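Local atomic coordinates of terminase large subunit (Bacillus phage spp1, PDB entry 2WBN), a protein that drives phage DNA into empty capsids as an ATP-powered motor and, through its C-terminal metal-dependent nuclease domain, cuts the genome to start and end packaging. Residues V28-L33 with D151-D156; N50-L55 with Y197-D202; S105-A110 with R129-K134; A164-N169 with N189-A194. One frame throughout, in Å; residues are numbered along the deposited sequence.

Contacts 1, 2 and 3 reach the mixed central sheet of the nuclease domain, while contact 4 joins two helices, 161-169 and 190-198. Contacts 2 and 4 are buried and both use helix 190-198: in contact 4 a carboxylate grips its first turn; in contact 2 Arg52 pairs with Asp202, farther along the chain. Contacts 1 and 3 lie at the two outermost strands, centres about 24 Å apart, and are partly buried. Contact 1 has a single hydrogen bond and otherwise mostly side-chain packing on Ile153; contact 3 has four backbone bonds and charged groups beside the strands. Phe167 of contact 4 packs on Leu33 and Ile155 of contact 1; contacts 2 and 3 use the neighbouring strands 51-56 and 108-110.

Contact 1 (V28-L33 with D151-D156); sequences VPFENL and DAIVID
With CG1 placed beside its backbone N (chi1 -62°) and the chain extended beyond it, Ile153 sends CD1 toward the ring of Phe30, whose CG is likewise turned to the side of its own N. The contact joins an edge strand to the parallel strand 152-155 in the RNase H-like nuclease domain. A type I turn from Phe30 to Leu33, closed by a bond from Leu33 N to Phe30 O, delivers the chain to the sheet. There Ile153 N donates to Asn32 O over 3.0 Å. Leu33 pairs with Ile153 in parallel register, and both side chains lie on the same sheet face. On that face, the CD2 branch of Leu33 meets CB and CG2 of Ile153, each at 3.6 Å, and reaches on to Ile155 CD1 at 3.9 Å.

The Asn32 amide lies against the CG1-CD1 arm of Ile153, its ND2 held by the backbone oxygens of Leu147 and Leu150, which restrains the rotation of the amide, whose OD1 and ND2 are both 3.6 Å from Ile153 CD1. Phe167 of helix 161-169 covers Phe30, Leu33 and Ile155. Beside the amide, Ile153 CD1 comes within 3.6 Å of Phe30 CD2, approaching the ring obliquely.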
loop_
_atom_site.group_PDB
_atom_site.type_symbol
_atom_site.label_atom_id
_atom_site.label_comp_id
_atom_site.label_asym_id
_atom_site.label_seq_id
_atom_site.Cartn_x
_atom_site.Cartn_y
_atom_site.Cartn_z
ATOM N N VAL A 28 -14.601 -14.945 -0.643
ATOM C CA VAL A 28 -14.265 -13.766 0.138
ATOM C C VAL A 28 -12.749 -13.629 0.191
ATOM O O VAL A 28 -12.062 -14.546 0.638
ATOM C CB VAL A 28 -14.774 -13.894 1.582
ATOM C CG1 VAL A 28 -14.363 -12.682 2.385
ATOM C CG2 VAL A 28 -16.288 -14.088 1.601
ATOM N N PRO A 29 -12.216 -12.483 -0.254
ATOM C CA PRO A 29 -10.783 -12.277 -0.153
ATOM C C PRO A 29 -10.347 -11.789 1.230
ATOM O O PRO A 29 -11.157 -11.264 1.997
ATOM C CB PRO A 29 -10.529 -11.175 -1.178
ATOM C CG PRO A 29 -11.783 -10.373 -1.152
ATOM C CD PRO A 29 -12.882 -11.360 -0.933
ATOM N N PHE A 30 -9.057 -11.934 1.513
ATOM C CA PHE A 30 -8.436 -11.374 2.714
ATOM C C PHE A 30 -9.126 -11.814 4.008
ATOM O O PHE A 30 -9.300 -11.026 4.952
ATOM C CB PHE A 30 -8.371 -9.841 2.638
ATOM C CG PHE A 30 -7.519 -9.311 1.507
ATOM C CD1 PHE A 30 -8.040 -8.405 0.585
ATOM C CD2 PHE A 30 -6.188 -9.689 1.393
ATOM C CE1 PHE A 30 -7.244 -7.894 -0.451
ATOM C CE2 PHE A 30 -5.392 -9.203 0.374
ATOM C CZ PHE A 30 -5.921 -8.294 -0.562
ATOM N N GLU A 31 -9.497 -13.093 4.064
ATOM C CA GLU A 31 -9.957 -13.685 5.317
ATOM C C GLU A 31 -8.908 -13.470 6.397
ATOM O O GLU A 31 -9.244 -13.414 7.577
ATOM C CB GLU A 31 -10.248 -15.174 5.141
ATOM C CG GLU A 31 -11.451 -15.464 4.247
ATOM C CD GLU A 31 -11.675 -16.953 4.052
ATOM O OE1 GLU A 31 -11.527 -17.692 5.036
ATOM O OE2 GLU A 31 -11.991 -17.366 2.920
ATOM N N ASN A 32 -7.653 -13.306 5.982
ATOM C CA ASN A 32 -6.530 -13.007 6.885
ATOM C C ASN A 32 -6.498 -11.629 7.579
ATOM O O ASN A 32 -5.538 -11.328 8.296
ATOM C CB ASN A 32 -5.205 -13.224 6.152
ATOM C CG ASN A 32 -4.989 -12.251 5.022
ATOM O OD1 ASN A 32 -5.826 -11.388 4.788
ATOM N ND2 ASN A 32 -3.859 -12.381 4.318
ATOM N N LEU A 33 -7.523 -10.808 7.409
ATOM C CA LEU A 33 -7.502 -9.447 7.970
ATOM C C LEU A 33 -7.723 -9.435 9.467
ATOM O O LEU A 33 -8.616 -10.123 9.954
ATOM C CB LEU A 33 -8.553 -8.546 7.309
ATOM C CG LEU A 33 -8.283 -8.038 5.895
ATOM C CD1 LEU A 33 -9.393 -7.050 5.500
ATOM C CD2 LEU A 33 -6.928 -7.367 5.820
ATOM N N ASP A 151 -0.350 -14.789 6.597
ATOM C CA ASP A 151 -1.011 -15.327 7.800
ATOM C C ASP A 151 -1.924 -14.283 8.414
ATOM O O ASP A 151 -3.027 -14.610 8.840
ATOM C CB ASP A 151 0.012 -15.814 8.819
ATOM C CG ASP A 151 0.573 -17.176 8.469
ATOM O OD1 ASP A 151 0.159 -17.768 7.441
ATOM O OD2 ASP A 151 1.443 -17.659 9.217
ATOM N N ALA A 152 -1.477 -13.029 8.439
ATOM C CA ALA A 152 -2.305 -11.941 8.935
ATOM C C ALA A 152 -1.931 -10.607 8.294
ATOM O O ALA A 152 -0.741 -10.306 8.130
ATOM C CB ALA A 152 -2.178 -11.854 10.463
ATOM N N ILE A 153 -2.951 -9.825 7.942
ATOM C CA ILE A 153 -2.780 -8.411 7.584
ATOM C C ILE A 153 -3.417 -7.600 8.695
ATOM O O ILE A 153 -4.639 -7.637 8.863
ATOM C CB ILE A 153 -3.465 -8.078 6.262
ATOM C CG1 ILE A 153 -2.846 -8.894 5.128
ATOM C CG2 ILE A 153 -3.387 -6.548 5.954
ATOM C CD1 ILE A 153 -3.612 -8.787 3.810
ATOM N N VAL A 154 -2.585 -6.867 9.437
ATOM C CA VAL A 154 -2.966 -6.263 10.711
ATOM C C VAL A 154 -3.090 -4.774 10.512
ATOM O O VAL A 154 -2.117 -4.098 10.139
ATOM C CB VAL A 154 -1.946 -6.552 11.841
ATOM C CG1 VAL A 154 -2.445 -6.003 13.169
ATOM C CG2 VAL A 154 -1.674 -8.047 11.958
ATOM N N ILE A 155 -4.289 -4.266 10.759
ATOM C CA ILE A 155 -4.633 -2.889 10.468
ATOM C C ILE A 155 -5.386 -2.280 11.636
ATOM O O ILE A 155 -6.399 -2.821 12.104
ATOM C CB ILE A 155 -5.522 -2.758 9.196
ATOM C CG1 ILE A 155 -4.946 -3.536 8.004
ATOM C CG2 ILE A 155 -5.707 -1.243 8.805
ATOM C CD1 ILE A 155 -5.978 -3.763 6.891
ATOM N N ASP A 156 -4.906 -1.126 12.069
ATOM C CA ASP A 156 -5.536 -0.353 13.118
ATOM C C ASP A 156 -6.230 0.846 12.459
ATOM O O ASP A 156 -5.545 1.768 11.957
ATOM C CB ASP A 156 -4.443 0.119 14.056
ATOM C CG ASP A 156 -4.961 0.761 15.328
ATOM O OD1 ASP A 156 -6.109 1.279 15.359
ATOM O OD2 ASP A 156 -4.168 0.769 16.305
#

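Contact 2 (N50-L55 with Y197-D202); sequences NIRQGL and YAFERD
Arg52 and Asp202 reach for each other from opposite directions, and their flat ends meet nearly coplanar, with the guanidinium and carboxylate planes 25° apart. The grip is side-on: NE of Arg52 donates to Asp202 OD1 at 2.6 Å, and NH1 of Arg52 donates to Asp202 OD2 at 2.7 Å. Both oxygens are met on their syn sides, close to the guanidinium plane, and the second bond is almost straight (174°). A bend at chi2 turns the arginine along its own strand, where NH2 donates to Asn50 OD1 and to Ile51 O and so limits rotation of the group.

The aliphatic part of the same side chain lies across the ring of Phe199. CG sits over one face, 4.1 Å from the ring centroid and 28° off the normal, a CH-pi contact; CB lies above the same ring nearer its rim. Trp69 and Tyr71 meet this ring edge-to-face. Farther along strand 51-56, Ala198 CB presses against the backbone, 3.4 Å from Gly54 N, where no side chain intervenes. One water is in hydrogen-bonding reach of Gln53 O and Ala198 O, bridging the strand and Ala198.

Tyr197 CD2 comes within 3.3 Å of Leu55 O, oblique to the ring, and the tyrosine hydroxyl is hydrogen-bonded to OD2 of Asp56, a ligand of both manganese ions. The chemistry implies a double role: an ion pair that ties segment 197-202 to strand 51-56, and a tyrosine of helix 190-198 as a second-shell partner of a metal ligand.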
loop_
_atom_site.group_PDB
_atom_site.type_symbol
_atom_site.label_atom_id
_atom_site.label_comp_id
_atom_site.label_asym_id
_atom_site.label_seq_id
_atom_site.Cartn_x
_atom_site.Cartn_y
_atom_site.Cartn_z
ATOM N N ASN A 50 11.295 -3.380 9.798
ATOM C CA ASN A 50 11.351 -4.007 8.490
ATOM C C ASN A 50 10.275 -3.317 7.651
ATOM O O ASN A 50 9.250 -3.899 7.290
ATOM C CB ASN A 50 11.135 -5.517 8.598
ATOM C CG ASN A 50 11.533 -6.258 7.338
ATOM O OD1 ASN A 50 12.315 -5.762 6.534
ATOM N ND2 ASN A 50 11.003 -7.460 7.167
ATOM N N ILE A 51 10.537 -2.044 7.376
ATOM C CA ILE A 51 9.568 -1.156 6.752
ATOM C C ILE A 51 9.476 -1.374 5.260
ATOM O O ILE A 51 10.480 -1.590 4.577
ATOM C CB ILE A 51 9.912 0.322 7.039
ATOM C CG1 ILE A 51 9.718 0.628 8.531
ATOM C CG2 ILE A 51 9.063 1.265 6.180
ATOM C CD1 ILE A 51 10.971 0.560 9.326
ATOM N N ARG A 52 8.253 -1.296 4.759
ATOM C CA ARG A 52 7.979 -1.276 3.331
ATOM C C ARG A 52 7.036 -0.142 3.030
ATOM O O ARG A 52 6.016 0.022 3.709
ATOM C CB ARG A 52 7.336 -2.584 2.896
ATOM C CG ARG A 52 8.204 -3.788 3.116
ATOM C CD ARG A 52 9.397 -3.817 2.203
ATOM N NE ARG A 52 10.063 -5.111 2.297
ATOM C CZ ARG A 52 10.930 -5.463 3.247
ATOM N NH1 ARG A 52 11.451 -6.683 3.219
ATOM N NH2 ARG A 52 11.285 -4.626 4.225
ATOM N N GLN A 53 7.361 0.642 2.001
ATOM C CA GLN A 53 6.525 1.775 1.613
ATOM C C GLN A 53 6.187 1.727 0.132
ATOM O O GLN A 53 7.033 1.366 -0.709
ATOM C CB GLN A 53 7.190 3.104 1.971
ATOM C CG GLN A 53 7.545 3.233 3.449
ATOM C CD GLN A 53 8.168 4.567 3.798
ATOM O OE1 GLN A 53 9.208 4.967 3.249
ATOM N NE2 GLN A 53 7.557 5.251 4.723
ATOM N N GLY A 54 4.938 2.067 -0.172
ATOM C CA GLY A 54 4.443 2.113 -1.545
ATOM C C GLY A 54 3.701 3.400 -1.849
ATOM O O GLY A 54 3.220 4.085 -0.946
ATOM N N LEU A 55 3.626 3.738 -3.128
ATOM C CA LEU A 55 2.989 4.982 -3.537
ATOM C C LEU A 55 2.322 4.789 -4.876
ATOM O O LEU A 55 2.961 4.360 -5.834
ATOM C CB LEU A 55 4.019 6.112 -3.610
ATOM C CG LEU A 55 3.509 7.449 -4.155
ATOM C CD1 LEU A 55 2.399 8.026 -3.301
ATOM C CD2 LEU A 55 4.661 8.424 -4.266
ATOM N N TYR A 197 2.862 -2.561 -4.578
ATOM C CA TYR A 197 4.151 -1.985 -4.974
ATOM C C TYR A 197 5.139 -2.118 -3.819
ATOM O O TYR A 197 6.254 -2.546 -4.020
ATOM C CB TYR A 197 4.082 -0.504 -5.353
ATOM C CG TYR A 197 2.969 -0.102 -6.279
ATOM C CD1 TYR A 197 2.525 -0.949 -7.293
ATOM C CD2 TYR A 197 2.379 1.158 -6.164
ATOM C CE1 TYR A 197 1.508 -0.558 -8.152
ATOM C CE2 TYR A 197 1.356 1.543 -6.977
ATOM C CZ TYR A 197 0.929 0.692 -7.981
ATOM O OH TYR A 197 -0.076 1.105 -8.802
ATOM N N ALA A 198 4.704 -1.766 -2.610
ATOM C CA ALA A 198 5.589 -1.747 -1.446
ATOM C C ALA A 198 6.244 -3.105 -1.195
ATOM O O ALA A 198 7.394 -3.163 -0.757
ATOM C CB ALA A 198 4.826 -1.291 -0.200
ATOM N N PHE A 199 5.500 -4.180 -1.457
ATOM C CA PHE A 199 5.966 -5.557 -1.239
ATOM C C PHE A 199 6.399 -6.321 -2.491
ATOM O O PHE A 199 6.613 -7.534 -2.419
ATOM C CB PHE A 199 4.873 -6.350 -0.542
ATOM C CG PHE A 199 4.736 -6.001 0.894
ATOM C CD1 PHE A 199 3.836 -5.033 1.301
ATOM C CD2 PHE A 199 5.568 -6.583 1.835
ATOM C CE1 PHE A 199 3.725 -4.692 2.650
ATOM C CE2 PHE A 199 5.458 -6.242 3.172
ATOM C CZ PHE A 199 4.551 -5.290 3.569
ATOM N N GLU A 200 6.551 -5.640 -3.627
ATOM C CA GLU A 200 6.872 -6.359 -4.868
ATOM C C GLU A 200 8.181 -7.158 -4.791
ATOM O O GLU A 200 8.287 -8.212 -5.404
ATOM C CB GLU A 200 6.859 -5.425 -6.093
ATOM C CG GLU A 200 7.994 -4.418 -6.153
ATOM C CD GLU A 200 8.186 -3.814 -7.545
ATOM O OE1 GLU A 200 7.273 -3.873 -8.396
ATOM O OE2 GLU A 200 9.282 -3.278 -7.786
ATOM N N ARG A 201 9.167 -6.663 -4.041
ATOM C CA ARG A 201 10.480 -7.339 -3.952
ATOM C C ARG A 201 10.486 -8.501 -2.959
ATOM O O ARG A 201 11.489 -9.204 -2.845
ATOM C CB ARG A 201 11.601 -6.370 -3.545
ATOM C CG ARG A 201 11.629 -5.019 -4.263
ATOM C CD ARG A 201 11.762 -5.152 -5.774
ATOM N NE ARG A 201 11.480 -3.884 -6.454
ATOM C CZ ARG A 201 12.316 -2.845 -6.520
ATOM N NH1 ARG A 201 13.524 -2.904 -5.962
ATOM N NH2 ARG A 201 11.945 -1.740 -7.171
ATOM N N ASP A 202 9.394 -8.699 -2.224
ATOM C CA ASP A 202 9.358 -9.737 -1.199
ATOM C C ASP A 202 8.629 -10.992 -1.657
ATOM O O ASP A 202 8.485 -11.929 -0.891
ATOM C CB ASP A 202 8.705 -9.187 0.059
ATOM C CG ASP A 202 9.519 -8.090 0.695
ATOM O OD1 ASP A 202 9.114 -6.910 0.613
ATOM O OD2 ASP A 202 10.568 -8.410 1.295
HETATM O O HOH W 1 8.918 -0.789 -0.196
#

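Contact 3 (S105-A110 with R129-K134); sequences SARIIA and RIEGAK
A beta-alpha-beta unit brings these segments together: strand 108-110 leads through helix 115-124 to the parallel strand 130-132 at the edge of the sheet, and the two strand axes run 31° apart. Ile108 and Ile109 face Ile130 and Glu131 across the pairing, with Ala110 opposite Gly132. Ile108 N donates to Arg129 O at 2.8 Å, and the carbonyl O of Ile108 receives Glu131 N at 2.9 Å. Ala110 N then donates to Glu131 O, and Ala110 O accepts from Ala133 N, so the bonds alternate between the chains as parallel strands require.

Side chains sort by face. Ile108 and Ile130 share one; Ile130 CD1 also reaches Ala110 CB at 3.9 Å, and helix 115-124 packs on Ile130 and Ala110 through Leu121 and Ile118. Ile109 shares the other with Glu131, its CG2 branch reaching Ala133 CA at 3.5 Å.

Beside the strands, the solvent-exposed Arg107 is bent at chi3 (67°) so that its guanidinium comes back to Glu131 OE1. Its plane stands almost perpendicular to the carboxylate (86°), and the bond from Arg107 NH1 to Glu131 OE1 is long and weak at 3.3 Å. The other oxygen of Glu131 also takes Lys134 NZ, weakly, and Arg201, so the carboxylate is shared among three cations.

Ala110 immediately precedes Asp111, a ligand of the first manganese ion, so the paired strand leads directly into a catalytic residue, as in the RNase H-like fold with its metal-binding carboxylates.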
loop_
_atom_site.group_PDB
_atom_site.type_symbol
_atom_site.label_atom_id
_atom_site.label_comp_id
_atom_site.label_asym_id
_atom_site.label_seq_id
_atom_site.Cartn_x
_atom_site.Cartn_y
_atom_site.Cartn_z
ATOM N N SER A 105 13.912 8.011 5.098
ATOM C CA SER A 105 15.051 7.116 5.220
ATOM C C SER A 105 14.719 5.686 4.806
ATOM O O SER A 105 15.618 4.873 4.649
ATOM C CB SER A 105 15.583 7.140 6.655
ATOM O OG SER A 105 14.532 6.914 7.579
ATOM N N ALA A 106 13.435 5.372 4.652
ATOM C CA ALA A 106 13.024 4.079 4.123
ATOM C C ALA A 106 12.600 4.263 2.669
ATOM O O ALA A 106 12.040 5.296 2.288
ATOM C CB ALA A 106 11.886 3.487 4.949
ATOM N N ARG A 107 12.877 3.250 1.864
ATOM C CA ARG A 107 12.600 3.290 0.438
ATOM C C ARG A 107 11.110 3.363 0.134
ATOM O O ARG A 107 10.321 2.716 0.804
ATOM C CB ARG A 107 13.162 2.036 -0.214
ATOM C CG ARG A 107 12.975 2.007 -1.700
ATOM C CD ARG A 107 13.907 1.029 -2.335
ATOM N NE ARG A 107 13.579 -0.341 -1.967
ATOM C CZ ARG A 107 14.302 -1.399 -2.321
ATOM N NH1 ARG A 107 15.400 -1.252 -3.057
ATOM N NH2 ARG A 107 13.927 -2.611 -1.938
ATOM N N ILE A 108 10.750 4.128 -0.903
ATOM C CA ILE A 108 9.376 4.161 -1.434
ATOM C C ILE A 108 9.375 3.565 -2.846
ATOM O O ILE A 108 10.125 4.031 -3.733
ATOM C CB ILE A 108 8.799 5.598 -1.462
ATOM C CG1 ILE A 108 8.811 6.212 -0.057
ATOM C CG2 ILE A 108 7.369 5.618 -2.045
ATOM C CD1 ILE A 108 8.547 7.713 -0.020
ATOM N N ILE A 109 8.592 2.505 -3.037
ATOM C CA ILE A 109 8.389 1.925 -4.351
ATOM C C ILE A 109 7.125 2.549 -4.903
ATOM O O ILE A 109 6.057 2.483 -4.272
ATOM C CB ILE A 109 8.309 0.378 -4.335
ATOM C CG1 ILE A 109 9.595 -0.221 -3.736
ATOM C CG2 ILE A 109 8.163 -0.151 -5.755
ATOM C CD1 ILE A 109 9.650 -1.770 -3.710
ATOM N N ALA A 110 7.252 3.182 -6.071
ATOM C CA ALA A 110 6.188 3.981 -6.623
ATOM C C ALA A 110 5.679 3.494 -7.962
ATOM O O ALA A 110 6.431 3.029 -8.814
ATOM C CB ALA A 110 6.630 5.454 -6.744
ATOM N N ARG A 129 15.127 8.292 -1.821
ATOM C CA ARG A 129 14.918 6.847 -1.824
ATOM C C ARG A 129 13.570 6.484 -2.424
ATOM O O ARG A 129 12.828 5.675 -1.887
ATOM C CB ARG A 129 15.066 6.289 -0.402
ATOM C CG ARG A 129 16.461 6.529 0.169
ATOM C CD ARG A 129 16.663 6.005 1.568
ATOM N NE ARG A 129 17.919 6.527 2.120
ATOM C CZ ARG A 129 18.534 6.065 3.206
ATOM N NH1 ARG A 129 18.032 5.045 3.896
ATOM N NH2 ARG A 129 19.671 6.626 3.610
ATOM N N ILE A 130 13.220 7.110 -3.531
ATOM C CA ILE A 130 12.034 6.703 -4.258
ATOM C C ILE A 130 12.526 5.998 -5.507
ATOM O O ILE A 130 13.497 6.448 -6.146
ATOM C CB ILE A 130 11.103 7.886 -4.581
ATOM C CG1 ILE A 130 9.832 7.391 -5.288
ATOM C CG2 ILE A 130 11.813 8.951 -5.437
ATOM C CD1 ILE A 130 8.660 8.289 -5.100
ATOM N N GLU A 131 11.924 4.855 -5.821
ATOM C CA GLU A 131 12.171 4.228 -7.112
ATOM C C GLU A 131 10.898 3.654 -7.717
ATOM O O GLU A 131 9.942 3.332 -7.009
ATOM C CB GLU A 131 13.284 3.175 -7.032
ATOM C CG GLU A 131 12.910 1.851 -6.388
ATOM C CD GLU A 131 14.119 0.927 -6.269
ATOM O OE1 GLU A 131 14.883 1.078 -5.292
ATOM O OE2 GLU A 131 14.309 0.057 -7.152
ATOM N N GLY A 132 10.890 3.562 -9.044
ATOM C CA GLY A 132 9.769 3.001 -9.764
ATOM C C GLY A 132 9.601 1.531 -9.437
ATOM O O GLY A 132 10.596 0.811 -9.271
ATOM N N ALA A 133 8.347 1.094 -9.311
ATOM C CA ALA A 133 8.040 -0.323 -9.226
ATOM C C ALA A 133 8.605 -1.006 -10.464
ATOM O O ALA A 133 8.342 -0.577 -11.577
ATOM C CB ALA A 133 6.543 -0.551 -9.144
ATOM N N LYS A 134 9.387 -2.060 -10.247
ATOM C CA LYS A 134 9.972 -2.845 -11.334
ATOM C C LYS A 134 8.936 -3.727 -12.024
ATOM O O LYS A 134 9.015 -3.949 -13.236
ATOM C CB LYS A 134 11.133 -3.708 -10.817
ATOM C CG LYS A 134 12.387 -2.906 -10.488
ATOM C CD LYS A 134 13.475 -3.773 -9.858
ATOM C CE LYS A 134 14.849 -3.096 -9.947
ATOM N NZ LYS A 134 14.804 -1.692 -9.416
#

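Contact 4 (A164-N169 with N189-A194); sequences AREFEN and NHTIDA
Glu166 CB lies 3.8 Å from Thr191 OG1, and beyond CG the glutamate chain runs extended toward the first turn of helix 190-198. CG passes the same hydroxyl, and CD arrives beside the amide of His190. At the tip, OE1 is gripped twice: the syn lone pair of Glu166 OE1 receives Thr191 N at 2.7 Å, and Thr191 OG1 donates to the same OE1 at 2.6 Å from the anti side, 32° out of the carboxylate plane. The threonine hydroxyl can do so because chi1 (66°) tucks it between the backbone N and the carbonyl carbon. Glu166 OE2 takes a weak bond from His190 N at 3.3 Å and lies near CD2 of that ring. A carboxylate at the N-terminal end of a helix probably gains from the helix dipole, and here it holds the backbone on which His190 and Asp193, ligands of the second manganese ion, are mounted.

The neighbouring Phe167 packs beside this polar grip. Its ring takes CG1 of Ile192 over one face, 3.9 Å from the centroid.

The two helix segments cross nearly at right angles (94°), 9.1 Å apart at closest. Ala164 packs on Ile155 of strand 152-155 and Glu168 on Ile35 of strand 33-35, while Thr191 packs on Val67 of strand 64-72.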
loop_
_atom_site.group_PDB
_atom_site.type_symbol
_atom_site.label_atom_id
_atom_site.label_comp_id
_atom_site.label_asym_id
_atom_site.label_seq_id
_atom_site.Cartn_x
_atom_site.Cartn_y
_atom_site.Cartn_z
ATOM N N ALA A 164 -7.774 0.362 6.179
ATOM C CA ALA A 164 -8.804 -0.435 6.857
ATOM C C ALA A 164 -10.090 -0.565 6.026
ATOM O O ALA A 164 -10.567 -1.662 5.811
ATOM C CB ALA A 164 -9.127 0.139 8.269
ATOM N N ARG A 165 -10.616 0.553 5.526
ATOM C CA ARG A 165 -11.840 0.560 4.753
ATOM C C ARG A 165 -11.681 -0.208 3.438
ATOM O O ARG A 165 -12.506 -1.047 3.100
ATOM C CB ARG A 165 -12.293 1.993 4.456
ATOM C CG ARG A 165 -13.657 2.050 3.734
ATOM C CD ARG A 165 -14.111 3.469 3.394
ATOM N NE ARG A 165 -13.006 4.269 2.890
ATOM C CZ ARG A 165 -12.534 4.228 1.657
ATOM N NH1 ARG A 165 -11.496 4.994 1.352
ATOM N NH2 ARG A 165 -13.071 3.422 0.727
ATOM N N GLU A 166 -10.595 0.040 2.726
ATOM C CA GLU A 166 -10.458 -0.555 1.407
ATOM C C GLU A 166 -10.271 -2.058 1.515
ATOM O O GLU A 166 -10.907 -2.813 0.773
ATOM C CB GLU A 166 -9.335 0.101 0.631
ATOM C CG GLU A 166 -9.646 1.521 0.240
ATOM C CD GLU A 166 -8.683 2.044 -0.801
ATOM O OE1 GLU A 166 -7.559 1.494 -0.892
ATOM O OE2 GLU A 166 -9.069 2.970 -1.539
ATOM N N PHE A 167 -9.418 -2.497 2.442
ATOM C CA PHE A 167 -9.160 -3.924 2.585
ATOM C C PHE A 167 -10.379 -4.675 3.104
ATOM O O PHE A 167 -10.671 -5.779 2.624
ATOM C CB PHE A 167 -7.928 -4.178 3.467
ATOM C CG PHE A 167 -6.598 -4.080 2.734
ATOM C CD1 PHE A 167 -5.994 -2.860 2.504
ATOM C CD2 PHE A 167 -5.935 -5.231 2.326
ATOM C CE1 PHE A 167 -4.764 -2.777 1.872
ATOM C CE2 PHE A 167 -4.713 -5.166 1.662
ATOM C CZ PHE A 167 -4.114 -3.934 1.457
ATOM N N GLU A 168 -11.101 -4.095 4.067
ATOM C CA GLU A 168 -12.333 -4.709 4.541
ATOM C C GLU A 168 -13.415 -4.863 3.458
ATOM O O GLU A 168 -14.117 -5.878 3.412
ATOM C CB GLU A 168 -12.922 -3.970 5.744
ATOM C CG GLU A 168 -14.164 -4.697 6.259
ATOM C CD GLU A 168 -14.649 -4.286 7.632
ATOM O OE1 GLU A 168 -13.874 -3.729 8.440
ATOM O OE2 GLU A 168 -15.846 -4.537 7.879
ATOM N N ASN A 169 -13.530 -3.873 2.575
ATOM C CA ASN A 169 -14.651 -3.851 1.651
ATOM C C ASN A 169 -14.365 -4.402 0.245
ATOM O O ASN A 169 -15.311 -4.663 -0.498
ATOM C CB ASN A 169 -15.244 -2.432 1.625
ATOM C CG ASN A 169 -15.836 -2.042 2.995
ATOM O OD1 ASN A 169 -16.884 -2.528 3.374
ATOM N ND2 ASN A 169 -15.124 -1.240 3.750
ATOM N N ASN A 189 -9.474 0.814 -4.349
ATOM C CA ASN A 189 -8.384 -0.138 -4.108
ATOM C C ASN A 189 -7.034 0.539 -4.172
ATOM O O ASN A 189 -6.010 -0.096 -4.406
ATOM C CB ASN A 189 -8.425 -1.255 -5.159
ATOM C CG ASN A 189 -8.095 -0.742 -6.557
ATOM O OD1 ASN A 189 -8.319 0.445 -6.879
ATOM N ND2 ASN A 189 -7.557 -1.623 -7.393
ATOM N N HIS A 190 -7.020 1.842 -3.930
ATOM C CA HIS A 190 -5.814 2.638 -4.150
ATOM C C HIS A 190 -4.698 2.314 -3.152
ATOM O O HIS A 190 -3.504 2.263 -3.527
ATOM C CB HIS A 190 -6.211 4.124 -4.164
ATOM C CG HIS A 190 -7.493 4.352 -4.906
ATOM N ND1 HIS A 190 -7.590 4.196 -6.270
ATOM C CD2 HIS A 190 -8.752 4.593 -4.468
ATOM C CE1 HIS A 190 -8.841 4.382 -6.649
ATOM N NE2 HIS A 190 -9.566 4.635 -5.575
ATOM N N THR A 191 -5.067 2.055 -1.891
ATOM C CA THR A 191 -4.085 1.647 -0.897
ATOM C C THR A 191 -3.649 0.188 -1.086
ATOM O O THR A 191 -2.559 -0.190 -0.659
ATOM C CB THR A 191 -4.586 1.789 0.574
ATOM O OG1 THR A 191 -5.668 0.876 0.810
ATOM C CG2 THR A 191 -5.025 3.220 0.869
ATOM N N ILE A 192 -4.495 -0.623 -1.703
ATOM C CA ILE A 192 -4.139 -2.019 -1.999
ATOM C C ILE A 192 -3.083 -2.041 -3.108
ATOM O O ILE A 192 -2.083 -2.753 -3.015
ATOM C CB ILE A 192 -5.357 -2.853 -2.428
ATOM C CG1 ILE A 192 -6.487 -2.770 -1.390
ATOM C CG2 ILE A 192 -4.970 -4.330 -2.566
ATOM C CD1 ILE A 192 -7.767 -3.473 -1.800
ATOM N N ASP A 193 -3.301 -1.249 -4.153
ATOM C CA ASP A 193 -2.271 -1.053 -5.189
ATOM C C ASP A 193 -0.959 -0.574 -4.594
ATOM O O ASP A 193 0.080 -1.144 -4.885
ATOM C CB ASP A 193 -2.742 -0.054 -6.248
ATOM C CG ASP A 193 -3.774 -0.645 -7.201
ATOM O OD1 ASP A 193 -3.866 -1.885 -7.301
ATOM O OD2 ASP A 193 -4.486 0.139 -7.862
ATOM N N ALA A 194 -1.005 0.450 -3.751
ATOM C CA ALA A 194 0.211 0.976 -3.116
ATOM C C ALA A 194 0.927 -0.077 -2.288
ATOM O O ALA A 194 2.158 -0.130 -2.282
ATOM C CB ALA A 194 -0.094 2.200 -2.272
#